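Local structure of predicted metal-dependent phosphohydrolase (Magnetospirillum magnetotacticum MS-1, 3KH1) at residues 66-71 / 135-140; 76-81 / 106-111. The protein probably hydrolyses the phosphate of 5'-deoxynucleotides with the help of bound metal, as expected for a metal-dependent HD-domain phosphohydrolase. One frame throughout, in Å; residues are numbered along the deposited sequence.

Contact 1: 66-71 / 135-140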
# COMPACT_ATOMS: atom_id res chain seq x y z
N GLY A 66 13.94 1.12 1.44
CA GLY A 66 13.14 1.04 0.24
C GLY A 66 12.87 -0.40 -0.18
O GLY A 66 11.80 -0.73 -0.69
N ARG A 67 13.85 -1.26 0.05
CA ARG A 67 13.70 -2.67 -0.22
C ARG A 67 12.75 -3.33 0.76
O ARG A 67 11.93 -4.16 0.35
CB ARG A 67 15.07 -3.34 -0.25
CG ARG A 67 15.05 -4.79 -0.66
CD ARG A 67 16.46 -5.31 -0.99
NE ARG A 67 16.47 -6.65 -1.56
CZ ARG A 67 16.34 -7.74 -0.82
NH1 ARG A 67 16.19 -7.65 0.51
NH2 ARG A 67 16.35 -8.90 -1.43
N VAL A 68 12.84 -2.96 2.03
CA VAL A 68 11.84 -3.39 3.02
C VAL A 68 10.44 -2.98 2.57
O VAL A 68 9.49 -3.79 2.63
CB VAL A 68 12.17 -2.83 4.42
CG1 VAL A 68 10.99 -3.03 5.39
CG2 VAL A 68 13.46 -3.53 4.96
N ALA A 69 10.29 -1.74 2.10
CA ALA A 69 9.00 -1.25 1.64
C ALA A 69 8.50 -2.12 0.50
O ALA A 69 7.34 -2.53 0.50
CB ALA A 69 9.05 0.23 1.24
N ARG A 70 9.34 -2.36 -0.48
CA ARG A 70 8.94 -3.18 -1.65
C ARG A 70 8.52 -4.58 -1.22
O ARG A 70 7.49 -5.10 -1.62
CB ARG A 70 10.08 -3.25 -2.67
CG ARG A 70 9.80 -4.08 -3.88
CD ARG A 70 10.84 -4.02 -4.92
NE ARG A 70 12.14 -4.59 -4.55
CZ ARG A 70 13.24 -3.90 -4.26
NH1 ARG A 70 13.18 -2.61 -3.98
NH2 ARG A 70 14.40 -4.52 -4.13
N MSE A 71 9.31 -5.16 -0.33
CA MSE A 71 9.03 -6.48 0.19
C MSE A 71 7.67 -6.52 0.90
O MSE A 71 6.87 -7.42 0.69
CB MSE A 71 10.16 -6.87 1.18
CG MSE A 71 10.00 -8.21 1.85
SE MSE A 71 11.39 -8.50 3.19
CE MSE A 71 12.83 -8.96 1.99
N ARG A 135 13.86 -9.37 8.62
CA ARG A 135 13.61 -9.23 10.03
C ARG A 135 12.93 -7.91 10.36
O ARG A 135 12.01 -7.87 11.19
CB ARG A 135 14.85 -9.41 10.90
CG ARG A 135 15.30 -10.86 10.99
CD ARG A 135 16.47 -11.06 11.92
NE ARG A 135 17.69 -10.96 11.18
CZ ARG A 135 18.54 -9.94 11.20
NH1 ARG A 135 18.30 -8.83 11.92
NH2 ARG A 135 19.64 -10.03 10.46
N PHE A 136 13.36 -6.83 9.72
CA PHE A 136 12.72 -5.53 9.99
C PHE A 136 11.30 -5.52 9.41
O PHE A 136 10.38 -5.10 10.06
CB PHE A 136 13.59 -4.38 9.48
CG PHE A 136 13.13 -3.05 9.96
CD1 PHE A 136 13.17 -2.73 11.31
CD2 PHE A 136 12.66 -2.08 9.06
CE1 PHE A 136 12.72 -1.51 11.73
CE2 PHE A 136 12.21 -0.83 9.50
CZ PHE A 136 12.26 -0.56 10.81
N ALA A 137 11.15 -6.05 8.19
CA ALA A 137 9.81 -6.18 7.59
C ALA A 137 8.86 -6.98 8.48
O ALA A 137 7.72 -6.56 8.76
CB ALA A 137 9.94 -6.87 6.22
N ASP A 138 9.33 -8.13 8.96
CA ASP A 138 8.50 -9.00 9.78
C ASP A 138 8.16 -8.33 11.13
O ASP A 138 7.04 -8.45 11.62
CB ASP A 138 9.22 -10.33 10.03
CG ASP A 138 8.33 -11.36 10.71
OD1 ASP A 138 7.32 -11.78 10.08
OD2 ASP A 138 8.68 -11.78 11.84
N ALA A 139 9.11 -7.60 11.70
CA ALA A 139 8.86 -6.91 12.97
C ALA A 139 7.75 -5.88 12.82
O ALA A 139 6.85 -5.79 13.67
CB ALA A 139 10.18 -6.26 13.41
N LEU A 140 7.76 -5.14 11.72
CA LEU A 140 6.74 -4.14 11.50
C LEU A 140 5.39 -4.78 11.28
O LEU A 140 4.35 -4.35 11.78
CB LEU A 140 7.07 -3.29 10.30
CG LEU A 140 8.33 -2.46 10.43
CD1 LEU A 140 8.74 -1.94 9.05
CD2 LEU A 140 8.08 -1.32 11.40
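Phe136, on the helix through 135-140, touches Val68 of the helix through 66-71, and Ala137 touches both Val68 and the selenomethionine Met71. The two short axes come within 9.5 Å of each other at a signed crossing angle of -55°, so contact is confined to the few residues near the crossing. Phe136 comes first. Its ring meets Val68 obliquely, with CD2 4.1 Å from Val68 CG1, and Leu140 CG, one helical turn on, lies 4.3 Å above one face of the Phe136 ring, offset toward the rim. Ala137, next in sequence, marks the point where the backbones draw nearest, its CA 5.7 Å from that of Val68. This approach is consistent with the small side chain of Ala137 at this point: Val68 CG1 rests on both CA (4.0 Å) and CB (4.1 Å) of Ala137, and the selenium atom SE of Met71 lies 3.7 Å from Ala137 CB. Met71 gets there because its chain is extended through the first two torsions and bends at the last. Val68 also sends CG1 away from its own backbone N (chi1 168°), which places that single methyl among three residues of the other helix. The third is Leu140, whose CD1 makes a looser contact with Val68 CG1 at 4.4 Å. All five touching residues are buried, and no hydrogen bond crosses between the segments. Beyond them, Ala52 of helix 41-54 touches both Val68 and Leu140, while Leu122 of helix 113-128 touches Met71, so the apolar contact extends onto these two helices. A salt bridge from Arg67 to Asp133, just ahead of 135-140, ties the two helices at their margin. Such apolar helix-on-helix packing, with an alanine at the point of closest backbone approach, belongs to the interior of the mainly helical HD domain.

Contact 2: 76-81 / 106-111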
# COMPACT_ATOMS: atom_id res chain seq x y z
N ASP A 76 2.06 -10.18 0.72
CA ASP A 76 0.80 -10.88 0.77
C ASP A 76 0.16 -11.15 -0.58
O ASP A 76 -0.95 -11.70 -0.66
CB ASP A 76 -0.21 -10.18 1.68
CG ASP A 76 -0.12 -10.65 3.13
OD1 ASP A 76 0.44 -11.74 3.38
OD2 ASP A 76 -0.71 -9.93 3.96
N ILE A 77 0.84 -10.87 -1.67
CA ILE A 77 0.25 -11.16 -2.99
C ILE A 77 -0.19 -12.60 -3.14
O ILE A 77 -1.26 -12.87 -3.73
CB ILE A 77 1.16 -10.66 -4.12
CG1 ILE A 77 1.07 -9.10 -4.20
CG2 ILE A 77 0.82 -11.37 -5.46
CD1 ILE A 77 2.12 -8.45 -5.11
N VAL A 78 0.58 -13.54 -2.57
CA VAL A 78 0.15 -14.93 -2.64
C VAL A 78 -1.23 -15.21 -2.05
O VAL A 78 -1.92 -16.18 -2.46
CB VAL A 78 1.16 -15.91 -1.98
CG1 VAL A 78 2.47 -15.96 -2.83
CG2 VAL A 78 1.41 -15.56 -0.48
N GLU A 79 -1.68 -14.37 -1.11
CA GLU A 79 -2.99 -14.55 -0.49
C GLU A 79 -4.17 -14.36 -1.46
O GLU A 79 -5.29 -14.77 -1.15
CB GLU A 79 -3.14 -13.71 0.79
CG GLU A 79 -2.02 -14.05 1.83
CD GLU A 79 -2.34 -13.68 3.26
OE1 GLU A 79 -3.26 -12.91 3.51
OE2 GLU A 79 -1.64 -14.25 4.15
N ILE A 80 -3.96 -13.70 -2.60
CA ILE A 80 -4.99 -13.63 -3.64
C ILE A 80 -5.56 -15.00 -3.91
O ILE A 80 -6.77 -15.13 -4.08
CB ILE A 80 -4.47 -12.95 -4.92
CG1 ILE A 80 -4.23 -11.46 -4.69
CG2 ILE A 80 -5.40 -13.20 -6.11
CD1 ILE A 80 -3.37 -10.82 -5.72
N ASP A 81 -4.69 -16.01 -4.04
CA ASP A 81 -5.12 -17.37 -4.27
C ASP A 81 -5.18 -18.19 -2.98
O ASP A 81 -6.03 -19.09 -2.85
CB ASP A 81 -4.18 -18.10 -5.25
CG ASP A 81 -4.23 -17.59 -6.69
OD1 ASP A 81 -5.06 -16.70 -7.03
OD2 ASP A 81 -3.43 -18.20 -7.49
N ARG A 106 1.67 -18.88 -9.96
CA ARG A 106 0.70 -18.34 -10.88
C ARG A 106 0.79 -16.83 -10.95
O ARG A 106 0.76 -16.23 -12.03
CB ARG A 106 -0.73 -18.73 -10.49
CG ARG A 106 -1.75 -18.28 -11.53
CD ARG A 106 -3.17 -18.53 -11.07
NE ARG A 106 -3.66 -17.52 -10.13
CZ ARG A 106 -4.13 -16.30 -10.45
NH1 ARG A 106 -4.15 -15.87 -11.72
NH2 ARG A 106 -4.63 -15.53 -9.52
N LEU A 107 0.86 -16.20 -9.77
CA LEU A 107 0.78 -14.75 -9.69
C LEU A 107 2.07 -14.09 -10.14
O LEU A 107 2.04 -13.25 -11.04
CB LEU A 107 0.37 -14.32 -8.27
CG LEU A 107 -1.14 -14.59 -7.99
CD1 LEU A 107 -1.39 -14.75 -6.51
CD2 LEU A 107 -1.99 -13.51 -8.67
N PHE A 108 3.19 -14.41 -9.49
CA PHE A 108 4.47 -13.86 -9.95
C PHE A 108 4.78 -14.32 -11.38
O PHE A 108 5.45 -13.59 -12.12
CB PHE A 108 5.62 -14.17 -8.97
CG PHE A 108 5.40 -13.57 -7.59
CD1 PHE A 108 5.24 -12.20 -7.43
CD2 PHE A 108 5.31 -14.36 -6.46
CE1 PHE A 108 5.00 -11.64 -6.18
CE2 PHE A 108 5.07 -13.77 -5.20
CZ PHE A 108 4.93 -12.45 -5.09
N GLY A 109 4.23 -15.46 -11.79
CA GLY A 109 4.47 -15.98 -13.13
C GLY A 109 3.84 -15.11 -14.21
O GLY A 109 4.17 -15.28 -15.38
N LEU A 110 2.93 -14.21 -13.85
CA LEU A 110 2.42 -13.21 -14.80
C LEU A 110 3.51 -12.22 -15.25
O LEU A 110 3.45 -11.64 -16.32
CB LEU A 110 1.24 -12.45 -14.21
CG LEU A 110 -0.05 -13.26 -13.95
CD1 LEU A 110 -1.07 -12.40 -13.19
CD2 LEU A 110 -0.65 -13.82 -15.27
N LEU A 111 4.48 -11.97 -14.38
CA LEU A 111 5.53 -11.00 -14.66
C LEU A 111 6.49 -11.54 -15.72
O LEU A 111 6.56 -12.75 -15.93
CB LEU A 111 6.30 -10.66 -13.38
CG LEU A 111 5.52 -9.84 -12.36
CD1 LEU A 111 6.19 -9.97 -10.98
CD2 LEU A 111 5.38 -8.39 -12.84
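Arg106 NH2 is held by two carboxylates, that of Asp81 and that of Glu19 on helix 8-19, with a salt bridge to each. Its bond to Asp81 OD1 measures 2.8 Å and arrives on the syn side, slightly out of the carboxylate plane. Arg106 NE adds a second bond to the same acid: NE to Asp81 OD2 is 2.7 Å long and nearly straight, 173° at the hydrogen, and it uses the syn lone pair of OD2. With the two planes only 21° apart, Asp81 is gripped side-on in a bidentate salt bridge, which restrains rotation of both flat groups. The bend at chi3 (80°) turns the guanidinium of Arg106 so that this edge meets the acid.

Inward from the charges, Leu107 is the main apolar filler. Its CD1 approaches the carbonyl oxygen of Ile77, with Leu107 CD1 to Ile77 O at 3.4 Å, and touches Ile80 CB at 3.9 Å, while Leu107 CB meets Ile77 CG2 at 4.1 Å. Phe108 offers its ring obliquely to Val78 and Ile77: CE2 lies 4.1 Å from Val78 CG1, and CE1 is 4.3 Å from Ile77 CG2. Trp123 of helix 113-128 touches both Val78 and Phe108, and Phe16 of helix 8-19 touches Ile77.

The type I turn from Asp76 to Glu79 directs Ile77 at 106-111, while Val78 lies alongside, its CG1 reaching the Phe108 ring. A salt bridge thus borders a largely buried apolar seam between the end of helix 96-108 and a turn that starts at Asp76, probably the aspartate of the His-Asp signature that names the HD domain.

Overall arrangement
Contact 1 is wholly buried and apolar, its centre about 9 Å from the chain centre; contact 2 lies farther out, about 15 Å away, and pairs a largely buried apolar seam with an exposed salt bridge. Their centres are 19 Å apart and their nearest atoms about 6 Å, without touching. In sequence, contact 2 is nested within the loop that contact 1 closes, because 76-111 lies wholly between residues 71 and 135; helix 79-82 is the next helix after 65-74. Contact 1 joins two helices near their crossing, whereas contact 2 joins a turn and short helix to a helix end. Helix 113-128 touches both, through Leu122 at contact 1 and Trp123 at contact 2.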